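Side-chain contacts in sterol regulatory element-binding protein cleavage-activating protein (Schizosaccharomyces pombe, PDB 4YHC), which serves as the escort protein required for Sre1 processing at low sterol and low oxygen, and is represented here by its WD40 domain: residues Q215-L220 / D252-S257; G196-Y201 / L236-D241; C448-I451 / Y456-L459. The protein carries 9 engineered substitutions. One frame throughout, in Å; residues are numbered along the deposited sequence. Where two conformers were deposited one is given.

Contact 1 of 3, residues Q215-L220 / D252-S257; sequences QNKNYL and DELLHS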
loop_
_atom_site.group_PDB
_atom_site.type_symbol
_atom_site.label_atom_id
_atom_site.label_comp_id
_atom_site.label_asym_id
_atom_site.label_seq_id
_atom_site.Cartn_x
_atom_site.Cartn_y
_atom_site.Cartn_z
ATOM N N GLN A 215 -6.663 -17.581 -14.300
ATOM C CA GLN A 215 -7.971 -17.107 -13.792
ATOM C C GLN A 215 -9.077 -18.182 -13.830
ATOM O O GLN A 215 -8.925 -19.225 -14.445
ATOM C CB GLN A 215 -8.454 -15.913 -14.577
ATOM C CG GLN A 215 -8.671 -16.228 -16.043
ATOM C CD GLN A 215 -9.642 -15.277 -16.653
ATOM O OE1 GLN A 215 -9.281 -14.384 -17.410
ATOM N NE2 GLN A 215 -10.893 -15.432 -16.290
ATOM N N ASN A 216 -10.209 -17.856 -13.216
ATOM C CA ASN A 216 -11.394 -18.682 -13.224
ATOM C C ASN A 216 -11.759 -18.995 -14.703
ATOM O O ASN A 216 -11.937 -18.105 -15.533
ATOM C CB ASN A 216 -12.510 -17.975 -12.399
ATOM C CG ASN A 216 -13.750 -18.822 -12.225
ATOM O OD1 ASN A 216 -14.197 -19.494 -13.160
ATOM N ND2 ASN A 216 -14.370 -18.739 -11.052
ATOM N N LYS A 217 -11.704 -20.259 -15.054
ATOM C CA LYS A 217 -11.945 -20.720 -16.419
ATOM C C LYS A 217 -13.330 -20.355 -16.984
ATOM O O LYS A 217 -13.494 -20.344 -18.180
ATOM C CB LYS A 217 -11.717 -22.210 -16.526
ATOM C CG LYS A 217 -11.980 -23.037 -15.261
ATOM C CD LYS A 217 -10.833 -22.977 -14.236
ATOM C CE LYS A 217 -11.230 -22.346 -12.896
ATOM N NZ LYS A 217 -9.980 -22.041 -12.146
ATOM N N ASN A 218 -14.313 -20.041 -16.128
ATOM C CA ASN A 218 -15.611 -19.559 -16.588
ATOM C C ASN A 218 -15.576 -18.205 -17.190
ATOM O O ASN A 218 -16.596 -17.778 -17.661
ATOM C CB ASN A 218 -16.612 -19.444 -15.436
ATOM C CG ASN A 218 -17.248 -20.764 -15.072
ATOM O OD1 ASN A 218 -17.607 -21.535 -15.930
ATOM N ND2 ASN A 218 -17.384 -21.024 -13.788
ATOM N N TYR A 219 -14.448 -17.492 -17.120
ATOM C CA TYR A 219 -14.404 -16.056 -17.421
ATOM C C TYR A 219 -13.176 -15.679 -18.231
ATOM O O TYR A 219 -12.652 -14.588 -18.093
ATOM C CB TYR A 219 -14.461 -15.255 -16.126
ATOM C CG TYR A 219 -15.683 -15.581 -15.286
ATOM C CD1 TYR A 219 -16.970 -15.098 -15.628
ATOM C CD2 TYR A 219 -15.574 -16.368 -14.173
ATOM C CE1 TYR A 219 -18.098 -15.416 -14.864
ATOM C CE2 TYR A 219 -16.687 -16.668 -13.400
ATOM C CZ TYR A 219 -17.939 -16.202 -13.746
ATOM O OH TYR A 219 -19.002 -16.505 -12.917
ATOM N N LEU A 220 -12.745 -16.592 -19.099
ATOM C CA LEU A 220 -11.488 -16.456 -19.868
ATOM C C LEU A 220 -11.425 -15.280 -20.861
ATOM O O LEU A 220 -10.329 -14.819 -21.179
ATOM C CB LEU A 220 -11.169 -17.769 -20.610
ATOM C CG LEU A 220 -10.670 -18.931 -19.744
ATOM C CD1 LEU A 220 -10.800 -20.303 -20.426
ATOM C CD2 LEU A 220 -9.228 -18.629 -19.282
ATOM N N ASP A 252 -0.932 -23.463 -5.369
ATOM C CA ASP A 252 -1.539 -23.100 -6.686
ATOM C C ASP A 252 -3.002 -23.566 -6.830
ATOM O O ASP A 252 -3.286 -24.563 -7.492
ATOM C CB ASP A 252 -0.691 -23.577 -7.884
ATOM C CG ASP A 252 -0.765 -22.602 -9.089
ATOM O OD1 ASP A 252 -1.543 -21.631 -9.031
ATOM O OD2 ASP A 252 -0.047 -22.793 -10.099
ATOM N N GLU A 253 -3.902 -22.661 -6.438
ATOM C CA GLU A 253 -5.258 -23.118 -6.224
ATOM C C GLU A 253 -6.189 -21.923 -6.142
ATOM O O GLU A 253 -5.970 -21.011 -5.351
ATOM C CB GLU A 253 -5.340 -23.930 -4.935
ATOM C CG GLU A 253 -6.640 -24.690 -4.765
ATOM C CD GLU A 253 -6.421 -26.182 -4.640
ATOM O OE1 GLU A 253 -7.369 -26.890 -4.245
ATOM O OE2 GLU A 253 -5.301 -26.641 -4.939
ATOM N N LEU A 254 -7.226 -21.930 -6.968
ATOM C CA LEU A 254 -8.215 -20.910 -6.912
ATOM C C LEU A 254 -9.038 -21.096 -5.664
ATOM O O LEU A 254 -9.677 -22.110 -5.481
ATOM C CB LEU A 254 -9.110 -20.938 -8.148
ATOM C CG LEU A 254 -10.255 -19.901 -8.092
ATOM C CD1 LEU A 254 -9.734 -18.454 -7.993
ATOM C CD2 LEU A 254 -11.177 -20.026 -9.291
ATOM N N LEU A 255 -9.091 -20.111 -4.778
ATOM C CA LEU A 255 -9.831 -20.292 -3.546
ATOM C C LEU A 255 -11.276 -19.775 -3.561
ATOM O O LEU A 255 -12.149 -20.305 -2.871
ATOM C CB LEU A 255 -9.083 -19.529 -2.423
ATOM C CG LEU A 255 -7.657 -19.990 -2.110
ATOM C CD1 LEU A 255 -6.807 -18.884 -1.501
ATOM C CD2 LEU A 255 -7.753 -21.071 -1.077
ATOM N N HIS A 256 -11.496 -18.625 -4.244
ATOM C CA HIS A 256 -12.830 -18.071 -4.407
ATOM C C HIS A 256 -12.812 -17.037 -5.503
ATOM O O HIS A 256 -11.764 -16.429 -5.733
ATOM C CB HIS A 256 -13.238 -17.394 -3.141
ATOM C CG HIS A 256 -14.650 -16.939 -3.102
ATOM N ND1 HIS A 256 -15.713 -17.813 -3.150
ATOM C CD2 HIS A 256 -15.182 -15.708 -2.916
ATOM C CE1 HIS A 256 -16.833 -17.146 -2.993
ATOM N NE2 HIS A 256 -16.533 -15.860 -2.856
ATOM N N SER A 257 -13.983 -16.815 -6.119
ATOM C CA SER A 257 -14.213 -15.724 -7.043
ATOM C C SER A 257 -15.246 -14.876 -6.434
ATOM O O SER A 257 -16.321 -15.356 -6.066
ATOM C CB SER A 257 -14.668 -16.224 -8.407
ATOM O OG SER A 257 -13.585 -16.962 -8.924
#
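The flat amide of Asn216 reaches Ser257 almost exactly in its own plane: ND2 gives a hydrogen bond to Ser257 OG over 2.9 Å, and at 168° it is nearly straight. The same amide is held through its oxygen too, because OD1 accepts from the backbone N of Asn218 at 3.0 Å, in the carbonyl plane, which makes an Asx turn. Bonded through both its nitrogen and its oxygen, the amide has its orientation fixed at both ends. Leu254 CD2 lies over one face of the amide, 3.9 Å from Asn216 ND2. Beside them the ring of Tyr219 has Asn218 CB on one face, 3.4 Å above the plane and offset toward the rim, while Asn216 CB sits at its edge.

In fold terms, a connection between two blades of the WD40 propeller meets the outermost strand of the second one: 215-220 belongs to the loop joining strand 207-212 to strand 226-230, and 252-257 runs into strand 253-259, with a classic beta bulge where Leu255 and His256 both face Met246. Asp245 on the neighbouring strand 243-248 ties the two together, its carboxylate hydrogen-bonding Ser257 OG through one oxygen and Asn216 N through the other.

The loop keeps its shape by a beta turn, in which Tyr219 N bonds to Asn216 O at 3.0 Å. That oxygen takes a second bond from Gln215 NE2, also at 3.0 Å, and the two donors arrive from opposite faces of its plane. With CG anti to the backbone N (chi1 -174°), Asn216 extends its amide toward the strand. Toward the surface, the Lys217 chain bends at its second and third torsions and runs antiparallel alongside Leu254, bringing NZ to 3.7 Å from Leu254 CD2.

Contact 2 of 3, residues G196-Y201 / L236-D241; sequences GEVTVY and LFLARD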
loop_
_atom_site.group_PDB
_atom_site.type_symbol
_atom_site.label_atom_id
_atom_site.label_comp_id
_atom_site.label_asym_id
_atom_site.label_seq_id
_atom_site.Cartn_x
_atom_site.Cartn_y
_atom_site.Cartn_z
ATOM N N GLY A 196 -2.730 -10.147 -20.802
ATOM C CA GLY A 196 -3.710 -10.702 -19.897
ATOM C C GLY A 196 -3.200 -11.819 -19.013
ATOM O O GLY A 196 -3.927 -12.286 -18.132
ATOM N N GLU A 197 -1.948 -12.222 -19.189
ATOM C CA GLU A 197 -1.359 -13.258 -18.320
ATOM C C GLU A 197 -0.809 -12.646 -17.026
ATOM O O GLU A 197 -0.316 -11.519 -16.997
ATOM C CB GLU A 197 -0.228 -13.980 -19.058
ATOM C CG GLU A 197 -0.629 -14.567 -20.420
ATOM C CD GLU A 197 0.561 -14.945 -21.317
ATOM O OE1 GLU A 197 1.170 -14.072 -22.011
ATOM O OE2 GLU A 197 0.876 -16.140 -21.351
ATOM N N VAL A 198 -0.875 -13.398 -15.949
ATOM C CA VAL A 198 -0.062 -13.049 -14.800
ATOM C C VAL A 198 1.049 -14.094 -14.661
ATOM O O VAL A 198 0.798 -15.292 -14.576
ATOM C CB VAL A 198 -0.869 -12.705 -13.499
ATOM C CG1 VAL A 198 -2.260 -13.217 -13.525
ATOM C CG2 VAL A 198 -0.151 -13.171 -12.262
ATOM N N THR A 199 2.284 -13.604 -14.713
ATOM C CA THR A 199 3.449 -14.436 -14.536
ATOM C C THR A 199 4.006 -14.200 -13.125
ATOM O O THR A 199 4.258 -13.058 -12.705
ATOM C CB THR A 199 4.561 -14.100 -15.559
ATOM O OG1 THR A 199 4.102 -14.390 -16.863
ATOM C CG2 THR A 199 5.814 -14.941 -15.308
ATOM N N VAL A 200 4.236 -15.274 -12.423
ATOM C CA VAL A 200 4.815 -15.206 -11.124
ATOM C C VAL A 200 6.204 -15.865 -11.177
ATOM O O VAL A 200 6.308 -17.060 -11.376
ATOM C CB VAL A 200 3.989 -15.915 -10.087
ATOM C CG1 VAL A 200 4.643 -15.735 -8.725
ATOM C CG2 VAL A 200 2.546 -15.439 -10.048
ATOM N N TYR A 201 7.243 -15.089 -10.921
ATOM C CA TYR A 201 8.591 -15.658 -10.637
ATOM C C TYR A 201 8.800 -15.903 -9.146
ATOM O O TYR A 201 8.740 -14.960 -8.336
ATOM C CB TYR A 201 9.688 -14.719 -11.088
ATOM C CG TYR A 201 10.035 -14.861 -12.533
ATOM C CD1 TYR A 201 10.994 -15.781 -12.938
ATOM C CD2 TYR A 201 9.433 -14.064 -13.479
ATOM C CE1 TYR A 201 11.305 -15.923 -14.248
ATOM C CE2 TYR A 201 9.728 -14.201 -14.792
ATOM C CZ TYR A 201 10.658 -15.127 -15.169
ATOM O OH TYR A 201 10.971 -15.223 -16.467
ATOM N N LEU A 236 -2.714 -14.027 -3.993
ATOM C CA LEU A 236 -2.824 -13.012 -5.011
ATOM C C LEU A 236 -4.264 -12.845 -5.447
ATOM O O LEU A 236 -4.980 -13.879 -5.668
ATOM C CB LEU A 236 -2.006 -13.443 -6.216
ATOM C CG LEU A 236 -1.969 -12.439 -7.362
ATOM C CD1 LEU A 236 -0.615 -12.284 -7.967
ATOM C CD2 LEU A 236 -2.927 -12.845 -8.480
ATOM N N PHE A 237 -4.695 -11.581 -5.573
ATOM C CA PHE A 237 -6.054 -11.250 -6.033
ATOM C C PHE A 237 -5.878 -10.795 -7.502
ATOM O O PHE A 237 -5.038 -9.929 -7.795
ATOM C CB PHE A 237 -6.712 -10.156 -5.205
ATOM C CG PHE A 237 -7.066 -10.557 -3.813
ATOM C CD1 PHE A 237 -6.112 -10.559 -2.808
ATOM C CD2 PHE A 237 -8.351 -10.915 -3.488
ATOM C CE1 PHE A 237 -6.443 -10.954 -1.536
ATOM C CE2 PHE A 237 -8.666 -11.300 -2.253
ATOM C CZ PHE A 237 -7.734 -11.288 -1.262
ATOM N N LEU A 238 -6.622 -11.397 -8.436
ATOM C CA LEU A 238 -6.621 -11.061 -9.861
ATOM C C LEU A 238 -8.002 -10.438 -10.190
ATOM O O LEU A 238 -8.980 -11.101 -10.122
ATOM C CB LEU A 238 -6.420 -12.314 -10.686
ATOM C CG LEU A 238 -6.085 -12.228 -12.210
ATOM C CD1 LEU A 238 -7.195 -12.773 -13.074
ATOM C CD2 LEU A 238 -5.731 -10.871 -12.776
ATOM N N ALA A 239 -8.053 -9.156 -10.471
ATOM C CA ALA A 239 -9.247 -8.434 -10.759
ATOM C C ALA A 239 -9.468 -8.459 -12.270
ATOM O O ALA A 239 -8.545 -8.329 -13.034
ATOM C CB ALA A 239 -9.110 -7.012 -10.355
ATOM N N ARG A 240 -10.703 -8.697 -12.663
ATOM C CA ARG A 240 -11.077 -8.789 -14.099
ATOM C C ARG A 240 -12.383 -7.981 -14.155
ATOM O O ARG A 240 -12.510 -6.967 -13.395
ATOM C CB ARG A 240 -11.180 -10.262 -14.578
ATOM C CG ARG A 240 -11.919 -11.212 -13.652
ATOM C CD ARG A 240 -11.876 -12.691 -14.135
ATOM N NE ARG A 240 -12.465 -13.541 -13.115
ATOM C CZ ARG A 240 -13.739 -13.545 -12.725
ATOM N NH1 ARG A 240 -14.679 -12.845 -13.368
ATOM N NH2 ARG A 240 -14.089 -14.267 -11.661
ATOM N N ASP A 241 -13.304 -8.302 -15.057
ATOM C CA ASP A 241 -14.448 -7.385 -15.302
ATOM C C ASP A 241 -15.733 -7.760 -14.616
ATOM O O ASP A 241 -16.591 -6.928 -14.492
ATOM C CB ASP A 241 -14.628 -7.175 -16.819
ATOM C CG ASP A 241 -13.830 -5.924 -17.339
ATOM O OD1 ASP A 241 -13.558 -4.957 -16.564
ATOM O OD2 ASP A 241 -13.452 -5.924 -18.495
#
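Val198 packs against Leu236 and Leu238 where two neighbouring blades of the WD40 beta-propeller lie face against face. Strand 198-204 is the third strand of the four-stranded sheet 175-212, in the predicted fourth WD repeat, and strand 235-239 is the second of the following sheet, 226-259. No hydrogen bond crosses between the two segments; the contact is wholly apolar and its three touching residues are all buried, as befits the greasy layer between propeller blades.

Val198 does the work with both of its methyl groups, straddling the two leucines. CG1 goes to Leu238, 4.2 Å from its branch carbon CG, and the two side chains lie alongside each other, pointing opposite ways. These are loose van der Waals approaches, made across backbones whose nearest CA atoms, of Val198 and Leu238, are 8.4 Å apart. The valine sits near an eclipsed rotamer, with CG1 turned only 19° from the backbone N, an unusual setting that directs its two methyls to separate leucines. Leu238 in turn holds CG anti to its backbone N (chi1 -167°), which carries CG toward Val198.

Leu213, from the connection between the blades, packs on Val198 and Val200, while Lys224 and Ile227 touch Leu238. On the other side of strand 235-239, Phe237 and Ala239 lie against Val244 of the adjacent strand 243-248. At the end of the segment, buried Arg240 turns to charged partners, its NH1 in a salt bridge with Glu222 and its NH2 in another with Asp245.

The second methyl of the valine, Val198 CG2, meets Leu236 CD1 at 4.4 Å.

Contact 3 of 3, residues C448-I451 / Y456-L459; sequences CVAI and YVAL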
loop_
_atom_site.group_PDB
_atom_site.type_symbol
_atom_site.label_atom_id
_atom_site.label_comp_id
_atom_site.label_asym_id
_atom_site.label_seq_id
_atom_site.Cartn_x
_atom_site.Cartn_y
_atom_site.Cartn_z
ATOM N N CYS A 448 -5.078 4.744 10.513
ATOM C CA CYS A 448 -4.570 6.054 10.125
ATOM C C CYS A 448 -4.123 6.076 8.674
ATOM O O CYS A 448 -3.646 5.064 8.124
ATOM C CB CYS A 448 -3.426 6.502 11.032
ATOM S SG CYS A 448 -3.117 8.261 10.949
ATOM N N VAL A 449 -4.319 7.230 8.063
ATOM C CA VAL A 449 -4.050 7.489 6.693
ATOM C C VAL A 449 -3.306 8.805 6.549
ATOM O O VAL A 449 -3.390 9.694 7.405
ATOM C CB VAL A 449 -5.463 7.448 6.100
ATOM C CG1 VAL A 449 -6.156 8.748 5.762
ATOM C CG2 VAL A 449 -5.863 6.107 5.588
ATOM N N ALA A 450 -2.546 8.905 5.479
ATOM C CA ALA A 450 -1.944 10.153 5.028
ATOM C C ALA A 450 -2.624 10.617 3.731
ATOM O O ALA A 450 -2.775 9.822 2.770
ATOM C CB ALA A 450 -0.440 9.980 4.779
ATOM N N ILE A 451 -3.013 11.890 3.715
ATOM C CA ILE A 451 -3.677 12.516 2.575
ATOM C C ILE A 451 -2.830 13.750 2.197
ATOM O O ILE A 451 -2.663 14.647 2.984
ATOM C CB ILE A 451 -5.111 12.970 2.893
ATOM C CG1 ILE A 451 -5.954 11.739 3.193
ATOM C CG2 ILE A 451 -5.720 13.671 1.671
ATOM C CD1 ILE A 451 -7.388 12.035 3.597
ATOM N N TYR A 456 1.693 19.813 1.440
ATOM C CA TYR A 456 1.621 19.355 2.811
ATOM C C TYR A 456 1.063 17.950 2.834
ATOM O O TYR A 456 0.454 17.528 1.865
ATOM C CB TYR A 456 0.668 20.242 3.599
ATOM C CG TYR A 456 1.154 21.690 3.655
ATOM C CD1 TYR A 456 0.782 22.604 2.662
ATOM C CD2 TYR A 456 1.976 22.148 4.703
ATOM C CE1 TYR A 456 1.233 23.936 2.684
ATOM C CE2 TYR A 456 2.402 23.510 4.751
ATOM C CZ TYR A 456 2.035 24.392 3.717
ATOM O OH TYR A 456 2.406 25.742 3.654
ATOM N N VAL A 457 1.219 17.281 3.966
ATOM C CA VAL A 457 0.472 16.087 4.246
ATOM C C VAL A 457 -0.308 16.138 5.575
ATOM O O VAL A 457 0.221 16.585 6.578
ATOM C CB VAL A 457 1.243 14.743 3.959
ATOM C CG1 VAL A 457 2.705 14.887 3.533
ATOM C CG2 VAL A 457 0.910 13.616 4.899
ATOM N N ALA A 458 -1.536 15.650 5.504
ATOM C CA ALA A 458 -2.392 15.514 6.654
ATOM C C ALA A 458 -2.472 14.064 6.984
ATOM O O ALA A 458 -2.725 13.260 6.095
ATOM C CB ALA A 458 -3.823 15.972 6.365
ATOM N N LEU A 459 -2.386 13.791 8.266
ATOM C CA LEU A 459 -2.687 12.506 8.854
ATOM C C LEU A 459 -4.072 12.582 9.452
ATOM O O LEU A 459 -4.401 13.540 10.210
ATOM C CB LEU A 459 -1.655 12.225 9.934
ATOM C CG LEU A 459 -0.374 11.453 9.635
ATOM C CD1 LEU A 459 0.075 11.385 8.210
ATOM C CD2 LEU A 459 0.774 11.836 10.581
#
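Leu459 turns its end in toward Ala450 through two torsions away from the usual staggered values, chi1 -92° and chi2 21°, and the result is a CD1 methyl 3.7 Å from Ala450 CB. Val457 is nearly eclipsed about its own first torsion (5°), and its CG2 reaches the same alanine carbon at 3.9 Å. Two branched side chains of the partner strand thus converge on the small CB of Ala450 from the same side. Farther along, Leu459 CB rests 4.3 Å from Cys448 SG.

The backbones form a beta hairpin. Ile451 and Ala458 are its hydrogen-bonded pair, with Ile451 N to Ala458 O at 2.8 Å and Ala458 N to Ile451 O at 2.9 Å, both almost straight. Ala450 and Leu459 make the adjoining non-hydrogen-bonded pair, where Leu459 CA leans toward Val449 O at 3.2 Å in a CA-H...O contact. Side chains alternate between the faces, so Ala450 and Leu459 share one while Ile451 and Ala458 share the other.

On the latter face Ile451 touches Met367 of strand 363-374, and Val449 touches Phe365 of the same strand; Ala458 meets Trp3. Strand 441-445 flanks the hairpin on one edge, with Ala450 bonded to Leu442. Along the other edge runs strand 20-24, where Leu459 pairs with Glu23: an N-terminal strand completing a sheet of three C-terminal ones, the "velcro" closure of WD40 propellers.

Contacts 1 and 2 are neighbours, with centres 10 Å apart, and they meet on the sheet 226-259. Gln215 CB of contact 1 lies 3.7 Å from Leu238 CD1 of contact 2, and Tyr219 CG is 3.5 Å from Arg240 NH1. Asp245 is common to the two, with partners in each. Contact 3 stands on the opposite side of the chain's centre, its centre 37 Å from that of contact 1 and 31 Å from that of contact 2. There the side chain of Cys448 is about 4 Å from a bound citrate, which probably comes from the crystallisation liquor.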